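Local coordinates for protein RNA polymerase sigma factor (Bartonella quintana, PDB 5UXX) that probably binds the core RNA polymerase and promoter DNA to start transcription, as an extracytoplasmic function (ECF) sigma factor of the sigma-70 family, at residues 99-103 with 104-108. Residues are numbered along the deposited sequence; the frame is centred on the assembly and turned at random.
Sequences GSLDL and QDFKK
The flat carboxylate of D102 presents one face to the start of helix 103-112: the amide of D105 reaches OD1 from above the carboxylate plane, 71° out of it, with D105 N to D102 OD1 at 3.2 Å. The other flat group, the F106 ring, is met obliquely by CD2 of L101, 4.4 Å from F106 CD1, a loose apolar touch. An aromatic side chain of a neighbouring protein chain also meets this ring, its plane turned about 30°, and L160 adds same-chain packing, so a large hydrophobic residue suits the place. The D102 bond is an N-cap, in which an acidic side chain accepts from an amide that has no earlier turn to bond to; it caps the N-terminus of helix 103-112, within sigma-70 region 4. Chi1 of D102 (-166°) sets CG beside its carbonyl carbon, and the carboxylate reaches forward to D105, whose CB packs against D102 CG at 3.5 Å. The two negative charges should interact favourably with the positive end of the helix dipole, although they probably also repel each other somewhat. A water donates both to the main-chain O of D102 and to D105 OD2, joining backbone and side chain. L103, buried against I93, suits its place as an apolar residue. Polar ends lead elsewhere: the amide of Q104 bonds the backbone of V91 and I93, while the ammonium of K107 is gripped by the carbonyls of S25 and S27 and by N111 OD1, tying this helix to the end of helix 7-26. Beyond the cap, regular helical bonding takes over: F106 N donates to D102 O at 3.0 Å, and K107 N to L103 O, also at 3.0 Å.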
loop_
_atom_site.group_PDB
_atom_site.type_symbol
_atom_site.label_atom_id
_atom_site.label_comp_id
_atom_site.label_asym_id
_atom_site.label_seq_id
_atom_site.Cartn_x
_atom_site.Cartn_y
_atom_site.Cartn_z
ATOM N N GLY A 99 -7.528 -16.577 8.261
ATOM C CA GLY A 99 -8.444 -17.233 7.345
ATOM C C GLY A 99 -7.794 -18.229 6.404
ATOM O O GLY A 99 -6.823 -18.894 6.763
ATOM N N SER A 100 -8.327 -18.325 5.190
ATOM C CA SER A 100 -7.932 -19.381 4.264
ATOM C C SER A 100 -7.395 -18.867 2.930
ATOM O O SER A 100 -7.061 -19.659 2.049
ATOM C CB SER A 100 -9.119 -20.310 4.004
ATOM O OG SER A 100 -10.229 -19.580 3.511
ATOM N N LEU A 101 -7.317 -17.549 2.775
ATOM C CA LEU A 101 -6.848 -16.967 1.521
ATOM C C LEU A 101 -5.377 -17.275 1.262
ATOM O O LEU A 101 -4.524 -17.057 2.123
ATOM C CB LEU A 101 -7.062 -15.452 1.515
ATOM C CG LEU A 101 -6.620 -14.745 0.231
ATOM C CD1 LEU A 101 -7.489 -15.168 -0.945
ATOM C CD2 LEU A 101 -6.638 -13.233 0.402
ATOM N N ASP A 102 -5.090 -17.793 0.071
ATOM C CA ASP A 102 -3.715 -18.029 -0.352
ATOM C C ASP A 102 -3.050 -16.688 -0.643
ATOM O O ASP A 102 -3.199 -16.137 -1.734
ATOM C CB ASP A 102 -3.678 -18.938 -1.585
ATOM C CG ASP A 102 -2.289 -19.485 -1.874
ATOM O OD1 ASP A 102 -1.290 -18.880 -1.432
ATOM O OD2 ASP A 102 -2.198 -20.529 -2.553
ATOM N N LEU A 103 -2.317 -16.171 0.338
ATOM C CA LEU A 103 -1.721 -14.842 0.239
ATOM C C LEU A 103 -0.634 -14.782 -0.825
ATOM O O LEU A 103 -0.508 -13.786 -1.538
ATOM C CB LEU A 103 -1.145 -14.417 1.590
ATOM C CG LEU A 103 -2.137 -14.357 2.750
ATOM C CD1 LEU A 103 -1.434 -13.928 4.028
ATOM C CD2 LEU A 103 -3.285 -13.415 2.420
ATOM N N GLN A 104 0.151 -15.850 -0.921
ATOM C CA GLN A 104 1.215 -15.937 -1.913
ATOM C C GLN A 104 0.641 -15.854 -3.324
ATOM O O GLN A 104 1.156 -15.125 -4.172
ATOM C CB GLN A 104 2.005 -17.236 -1.737
ATOM C CG GLN A 104 3.179 -17.388 -2.688
ATOM C CD GLN A 104 4.473 -16.854 -2.105
ATOM O OE1 GLN A 104 4.469 -16.158 -1.089
ATOM N NE2 GLN A 104 5.590 -17.179 -2.745
ATOM N N ASP A 105 -0.436 -16.595 -3.559
ATOM C CA ASP A 105 -1.086 -16.627 -4.865
ATOM C C ASP A 105 -1.731 -15.285 -5.204
ATOM O O ASP A 105 -1.649 -14.818 -6.340
ATOM C CB ASP A 105 -2.134 -17.742 -4.907
ATOM C CG ASP A 105 -2.797 -17.870 -6.264
ATOM O OD1 ASP A 105 -2.130 -18.340 -7.211
ATOM O OD2 ASP A 105 -3.984 -17.504 -6.384
ATOM N N PHE A 106 -2.375 -14.673 -4.214
ATOM C CA PHE A 106 -3.040 -13.387 -4.407
ATOM C C PHE A 106 -2.037 -12.290 -4.753
ATOM O O PHE A 106 -2.292 -11.456 -5.623
ATOM C CB PHE A 106 -3.832 -12.997 -3.157
ATOM C CG PHE A 106 -4.776 -11.845 -3.372
ATOM C CD1 PHE A 106 -6.071 -12.067 -3.810
ATOM C CD2 PHE A 106 -4.367 -10.542 -3.140
ATOM C CE1 PHE A 106 -6.941 -11.010 -4.009
ATOM C CE2 PHE A 106 -5.233 -9.481 -3.338
ATOM C CZ PHE A 106 -6.521 -9.717 -3.774
ATOM N N LYS A 107 -0.900 -12.293 -4.065
ATOM C CA LYS A 107 0.156 -11.319 -4.315
ATOM C C LYS A 107 0.731 -11.493 -5.718
ATOM O O LYS A 107 1.005 -10.513 -6.412
ATOM C CB LYS A 107 1.261 -11.445 -3.263
ATOM C CG LYS A 107 2.470 -10.550 -3.497
ATOM C CD LYS A 107 2.081 -9.086 -3.631
ATOM C CE LYS A 107 3.315 -8.211 -3.798
ATOM N NZ LYS A 107 2.983 -6.857 -4.320
ATOM N N LYS A 108 0.911 -12.746 -6.125
ATOM C CA LYS A 108 1.383 -13.058 -7.469
ATOM C C LYS A 108 0.397 -12.557 -8.520
ATOM O O LYS A 108 0.795 -12.113 -9.595
ATOM C CB LYS A 108 1.610 -14.563 -7.623
ATOM C CG LYS A 108 2.821 -15.083 -6.864
ATOM C CD LYS A 108 2.794 -16.598 -6.726
ATOM C CE LYS A 108 2.630 -17.281 -8.071
ATOM N NZ LYS A 108 2.716 -18.761 -7.945
HETATM O O HOH W 1 -5.411 -16.081 -4.093
#